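Local coordinates for protein sensor histidine kinase (Pseudomonas syringae pv. tomato, PDB 3CIT) that probably acts as a sensor kinase of a two-component phosphorelay, of which this chain is the GAF domain, at residues Leu89-Pro92 / Gly93-Leu96; Glu146-Arg149 / Leu150-Leu154. All blocks are in the same frame, centred on the assembly; numbering follows the deposited sequence.

Interaction 1. Residues Leu89-Pro92 / Gly93-Leu96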
ATOM      1  N   LEU A  89       1.164 -16.281   1.222  1.00 19.65           N
ATOM      2  CA  LEU A  89       1.874 -17.331   1.911  1.00 20.09           C
ATOM      3  C   LEU A  89       1.851 -18.637   1.122  1.00 20.31           C
ATOM      4  O   LEU A  89       0.810 -19.013   0.596  1.00 20.51           O
ATOM      5  CB  LEU A  89       1.204 -17.647   3.249  1.00 20.49           C
ATOM      6  CG  LEU A  89       1.048 -16.535   4.277  1.00 22.38           C
ATOM      7  CD1 LEU A  89       0.185 -17.066   5.466  1.00 28.71           C
ATOM      8  CD2 LEU A  89       2.428 -16.181   4.740  1.00 26.36           C
ATOM      9  N   GLU A  90       3.002 -19.303   1.052  1.00 19.86           N
ATOM     10  CA  GLU A  90       3.112 -20.663   0.508  1.00 20.49           C
ATOM     11  C   GLU A  90       3.345 -21.580   1.702  1.00 21.16           C
ATOM     12  O   GLU A  90       4.245 -21.337   2.493  1.00 20.89           O
ATOM     13  CB  GLU A  90       4.285 -20.791  -0.442  1.00 21.33           C
ATOM     14  CG  GLU A  90       4.172 -19.920  -1.666  1.00 23.50           C
ATOM     15  CD  GLU A  90       5.364 -20.108  -2.600  1.00 25.61           C
ATOM     16  OE1 GLU A  90       6.483 -19.721  -2.230  1.00 29.06           O
ATOM     17  OE2 GLU A  90       5.174 -20.671  -3.695  1.00 33.12           O
ATOM     18  N   ARG A  91       2.564 -22.643   1.790  1.00 21.00           N
ATOM     19  CA  ARG A  91       2.600 -23.578   2.889  1.00 21.78           C
ATOM     20  C   ARG A  91       2.667 -24.988   2.264  1.00 21.51           C
ATOM     21  O   ARG A  91       1.691 -25.727   2.222  1.00 19.76           O
ATOM     22  CB  ARG A  91       1.372 -23.376   3.760  1.00 22.01           C
ATOM     23  CG  ARG A  91       1.197 -21.956   4.313  1.00 24.27           C
ATOM     24  CD  ARG A  91      -0.078 -21.774   5.191  1.00 25.02           C
ATOM     25  NE  ARG A  91      -0.181 -22.729   6.296  1.00 24.13           N
ATOM     26  CZ  ARG A  91      -0.995 -23.795   6.341  1.00 28.49           C
ATOM     27  NH1 ARG A  91      -0.999 -24.587   7.418  1.00 29.86           N
ATOM     28  NH2 ARG A  91      -1.824 -24.080   5.350  1.00 23.81           N
ATOM     29  N   PRO A  92       3.825 -25.334   1.713  1.00 22.66           N
ATOM     30  CA  PRO A  92       3.926 -26.559   0.920  1.00 22.95           C
ATOM     31  C   PRO A  92       3.543 -27.833   1.682  1.00 21.70           C
ATOM     32  O   PRO A  92       3.872 -27.984   2.844  1.00 22.11           O
ATOM     33  CB  PRO A  92       5.409 -26.604   0.539  1.00 23.00           C
ATOM     34  CG  PRO A  92       5.880 -25.285   0.675  1.00 25.26           C
ATOM     35  CD  PRO A  92       5.107 -24.624   1.755  1.00 23.60           C
ATOM     36  N   GLY A  93       2.800 -28.713   1.018  1.00 22.65           N
ATOM     37  CA  GLY A  93       2.467 -30.011   1.576  1.00 22.41           C
ATOM     38  C   GLY A  93       1.265 -30.033   2.510  1.00 21.97           C
ATOM     39  O   GLY A  93       0.897 -31.122   2.995  1.00 22.54           O
ATOM     40  N   THR A  94       0.671 -28.857   2.769  1.00 21.20           N
ATOM     41  CA  THR A  94      -0.435 -28.713   3.715  1.00 20.79           C
ATOM     42  C   THR A  94      -1.748 -28.823   2.984  1.00 20.41           C
ATOM     43  O   THR A  94      -1.795 -28.935   1.744  1.00 20.44           O
ATOM     44  CB  THR A  94      -0.376 -27.355   4.468  1.00 19.96           C
ATOM     45  OG1 THR A  94      -0.564 -26.309   3.528  1.00 19.35           O
ATOM     46  CG2 THR A  94       0.981 -27.163   5.273  1.00 20.79           C
ATOM     47  N   HIS A  95      -2.838 -28.797   3.740  1.00 19.03           N
ATOM     48  CA  HIS A  95      -4.174 -28.878   3.161  1.00 18.70           C
ATOM     49  C   HIS A  95      -4.535 -27.638   2.315  1.00 19.61           C
ATOM     50  O   HIS A  95      -5.379 -27.715   1.432  1.00 20.46           O
ATOM     51  CB  HIS A  95      -5.200 -29.069   4.275  1.00 18.57           C
ATOM     52  CG  HIS A  95      -5.263 -30.471   4.799  1.00 17.65           C
ATOM     53  ND1 HIS A  95      -4.434 -30.926   5.801  1.00 18.46           N
ATOM     54  CD2 HIS A  95      -6.019 -31.524   4.428  1.00 19.13           C
ATOM     55  CE1 HIS A  95      -4.709 -32.196   6.049  1.00 17.06           C
ATOM     56  NE2 HIS A  95      -5.658 -32.589   5.221  1.00 16.51           N
ATOM     57  N   LEU A  96      -3.917 -26.515   2.639  1.00 19.81           N
ATOM     58  CA  LEU A  96      -4.145 -25.205   2.008  1.00 19.71           C
ATOM     59  C   LEU A  96      -2.809 -24.563   1.716  1.00 20.68           C
ATOM     60  O   LEU A  96      -2.305 -23.694   2.460  1.00 20.30           O
ATOM     61  CB  LEU A  96      -5.008 -24.285   2.896  1.00 19.51           C
ATOM     62  CG  LEU A  96      -6.446 -24.763   3.138  1.00 19.41           C
ATOM     63  CD1 LEU A  96      -7.171 -23.938   4.203  1.00 22.47           C
ATOM     64  CD2 LEU A  96      -7.270 -24.772   1.821  1.00 18.84           C
TER
HETATM   65  O   HOH W   1      -3.394 -26.270   5.857  1.00 24.74           O
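The bend of the Arg91 side chain at chi3 (54°) and the chi1 of Thr94 (65°), which sets OG1 between its own backbone N and carbonyl carbon, bring the two side chains across each other at about a right angle. Thr94 OG1 donates to Arg91 O at 2.7 Å, and Thr94 N adds a weak bond to the same Arg91 O at 3.3 Å, so two donors of one residue grip a single carbonyl. That carbonyl closes a type II beta turn from Arg91 to Thr94, with Gly93 at positive phi in its third position. The turn lies in the connection between strand 87-90, an outermost strand of the antiparallel GAF-domain sheet within this chain, and strand 98-105; Arg91 also shares a backbone hydrogen bond with Pro97. Past the turn, the guanidinium reaches Leu96: Arg91 NH2 donates to Leu96 O at 3.0 Å, with a bent N-H...O angle of 138°. Leu96 O lies near the guanidinium plane, although NH2 sits above the carbonyl plane. Thr94 CG2 covers one guanidinium face from 3.8 Å above it, offset toward the rim. A water accepts from Arg91 NH2 at 2.7 Å and, weakly, from Leu96 N.

Interaction 2. Residues Glu146-Arg149 / Leu150-Leu154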
ATOM      1  N   GLU A 146     -17.032  -1.815  11.107  1.00 26.40           N
ATOM      2  CA  GLU A 146     -16.653  -0.927  12.200  1.00 27.39           C
ATOM      3  C   GLU A 146     -17.774   0.031  12.553  1.00 29.12           C
ATOM      4  O   GLU A 146     -18.094   0.213  13.727  1.00 29.96           O
ATOM      5  CB  GLU A 146     -15.387  -0.164  11.843  1.00 27.63           C
ATOM      6  CG  GLU A 146     -14.962   0.790  12.924  1.00 29.42           C
ATOM      7  CD  GLU A 146     -13.748   1.541  12.554  1.00 28.06           C
ATOM      8  OE1 GLU A 146     -13.844   2.388  11.637  1.00 26.99           O
ATOM      9  OE2 GLU A 146     -12.687   1.243  13.137  1.00 28.37           O
ATOM     10  N   ASN A 147     -18.405   0.612  11.537  1.00 31.19           N
ATOM     11  CA  ASN A 147     -19.580   1.440  11.764  1.00 32.09           C
ATOM     12  C   ASN A 147     -20.620   0.709  12.620  1.00 32.97           C
ATOM     13  O   ASN A 147     -21.030   1.218  13.668  1.00 33.50           O
ATOM     14  CB  ASN A 147     -20.180   1.900  10.427  1.00 31.52           C
ATOM     15  CG  ASN A 147     -21.261   2.946  10.609  1.00 32.64           C
ATOM     16  OD1 ASN A 147     -22.439   2.622  10.527  1.00 32.12           O
ATOM     17  ND2 ASN A 147     -20.869   4.190  10.887  1.00 30.62           N
ATOM     18  N   ASN A 148     -21.014  -0.487  12.194  1.00 34.57           N
ATOM     19  CA  ASN A 148     -21.977  -1.314  12.950  1.00 35.02           C
ATOM     20  C   ASN A 148     -21.570  -1.572  14.392  1.00 35.69           C
ATOM     21  O   ASN A 148     -22.389  -1.411  15.329  1.00 36.14           O
ATOM     22  CB  ASN A 148     -22.184  -2.650  12.240  1.00 35.47           C
ATOM     23  CG  ASN A 148     -23.057  -3.610  13.036  1.00 36.62           C
ATOM     24  OD1 ASN A 148     -22.558  -4.554  13.671  1.00 41.99           O
ATOM     25  ND2 ASN A 148     -24.369  -3.368  13.020  1.00 38.09           N
ATOM     26  N   ARG A 149     -20.327  -2.007  14.580  1.00 36.38           N
ATOM     27  CA  ARG A 149     -19.773  -2.227  15.915  1.00 37.07           C
ATOM     28  C   ARG A 149     -19.898  -0.983  16.791  1.00 37.55           C
ATOM     29  O   ARG A 149     -20.374  -1.063  17.934  1.00 37.46           O
ATOM     30  CB  ARG A 149     -18.303  -2.638  15.844  1.00 36.85           C
ATOM     31  CG  ARG A 149     -17.682  -2.878  17.217  1.00 37.47           C
ATOM     32  CD  ARG A 149     -16.253  -3.338  17.121  1.00 39.20           C
ATOM     33  NE  ARG A 149     -15.341  -2.270  16.694  1.00 41.18           N
ATOM     34  CZ  ARG A 149     -14.899  -1.294  17.490  1.00 42.41           C
ATOM     35  NH1 ARG A 149     -15.280  -1.222  18.767  1.00 43.52           N
ATOM     36  NH2 ARG A 149     -14.059  -0.387  17.006  1.00 42.70           N
ATOM     37  N   LEU A 150     -19.487   0.160  16.255  1.00 37.82           N
ATOM     38  CA  LEU A 150     -19.454   1.408  17.011  1.00 38.78           C
ATOM     39  C   LEU A 150     -20.851   1.900  17.396  1.00 39.95           C
ATOM     40  O   LEU A 150     -21.046   2.350  18.517  1.00 40.32           O
ATOM     41  CB  LEU A 150     -18.694   2.510  16.257  1.00 37.86           C
ATOM     42  CG  LEU A 150     -17.184   2.280  16.070  1.00 36.86           C
ATOM     43  CD1 LEU A 150     -16.550   3.374  15.252  1.00 31.48           C
ATOM     44  CD2 LEU A 150     -16.488   2.158  17.443  1.00 36.39           C
ATOM     45  N   LEU A 151     -21.798   1.831  16.465  1.00 41.46           N
ATOM     46  CA  LEU A 151     -23.198   2.178  16.740  1.00 42.35           C
ATOM     47  C   LEU A 151     -23.814   1.252  17.792  1.00 43.55           C
ATOM     48  O   LEU A 151     -24.546   1.701  18.684  1.00 43.61           O
ATOM     49  CB  LEU A 151     -24.028   2.119  15.453  1.00 42.35           C
ATOM     50  CG  LEU A 151     -23.830   3.268  14.454  1.00 42.86           C
ATOM     51  CD1 LEU A 151     -24.444   2.941  13.090  1.00 42.33           C
ATOM     52  CD2 LEU A 151     -24.410   4.558  15.001  1.00 42.17           C
ATOM     53  N   GLU A 152     -23.526  -0.043  17.682  1.00 44.81           N
ATOM     54  CA  GLU A 152     -23.948  -1.015  18.705  1.00 45.66           C
ATOM     55  C   GLU A 152     -23.332  -0.710  20.073  1.00 46.44           C
ATOM     56  O   GLU A 152     -24.010  -0.808  21.099  1.00 46.28           O
ATOM     57  CB  GLU A 152     -23.562  -2.437  18.300  1.00 45.59           C
ATOM     58  CG  GLU A 152     -24.509  -3.095  17.322  1.00 46.23           C
ATOM     59  CD  GLU A 152     -24.168  -4.559  17.096  1.00 46.76           C
ATOM     60  OE1 GLU A 152     -23.048  -4.854  16.616  1.00 50.30           O
ATOM     61  OE2 GLU A 152     -25.019  -5.417  17.399  1.00 49.79           O
ATOM     62  N   ALA A 153     -22.045  -0.367  20.084  1.00 47.23           N
ATOM     63  CA  ALA A 153     -21.339  -0.001  21.316  1.00 48.25           C
ATOM     64  C   ALA A 153     -21.931   1.253  21.972  1.00 49.21           C
ATOM     65  O   ALA A 153     -21.954   1.378  23.207  1.00 48.90           O
ATOM     66  CB  ALA A 153     -19.862   0.208  21.028  1.00 48.26           C
ATOM     67  N   LEU A 154     -22.404   2.172  21.132  1.00 50.45           N
ATOM     68  CA  LEU A 154     -22.970   3.432  21.592  1.00 51.09           C
ATOM     69  C   LEU A 154     -24.400   3.263  22.108  1.00 51.81           C
ATOM     70  O   LEU A 154     -24.821   3.988  23.015  1.00 51.77           O
ATOM     71  CB  LEU A 154     -22.932   4.476  20.470  1.00 51.25           C
ATOM     72  CG  LEU A 154     -23.055   5.920  20.963  1.00 51.22           C
ATOM     73  CD1 LEU A 154     -21.753   6.371  21.635  1.00 52.16           C
ATOM     74  CD2 LEU A 154     -23.437   6.859  19.822  1.00 51.82           C
TER
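Leu150 packs against both Glu146 and Arg149 on one flank of helix 128-156. Its CD1 meets the aliphatic CG of Glu146 at 3.8 Å, the two side chains lying alongside each other and pointing the same way. The other branch, Leu150 CD2, approaches Arg149 NH2 to 3.5 Å over one face of the guanidinium; the turn of the arginine chain at chi3 (72°) folds the group back onto the leucine. Next along the helix, Asn147 OD1 comes within 3.3 Å of Leu151 CD1, a contact of an amide oxygen with a methyl group. The side chains of Asn148 and Glu152 also meet, but which end of the amide faces the carboxylate is uncertain.

Four successive i to i+4 backbone bonds fix these spacings. Leu151 N to Asn147 O, at 3.0 Å and 172°, is the straightest; Ala153 N to Arg149 O, at 2.8 Å, is the shortest. Farther out, the Glu146 carboxylate accepts from the backbone N of Ala107 and of Asp108, while Arg149 makes a weak, long ion pair with Asp108. Asn147 bonds to Asn147 of the third subunit, and Leu150 packs on Leu154 of that subunit, placing this flank in a helix-to-helix subunit interface.

Buried Glu146 thus turns its CG to a leucine and its carboxylate oxygens to two backbone N-H groups, with Asn147 ND2 of the third subunit as a further donor to OE1; together these would be expected to stabilise its negative charge.

In the fold
From the N terminus, the chain runs through helices 3-26 and 29-43 and the first strands before reaching interaction 1, which closes the short connection from strand 87-90 to strand 98-105 at one margin of the sheet. It then passes through strands 98-105 and 111-119 and enters helix 128-156, where interaction 2 spans successive turns near the C terminus. The two are in series, neither nested nor crossing. The centres of interactions 1 and 2 lie about 36 Å apart, on opposite sides of the chain's centre, and the nearest atoms of interactions 1 and 2 are about 24 Å apart. Different subunits meet the two regions: the second packs on Leu89 and Glu90, the third on Asn147, Leu150, Leu151 and Leu154.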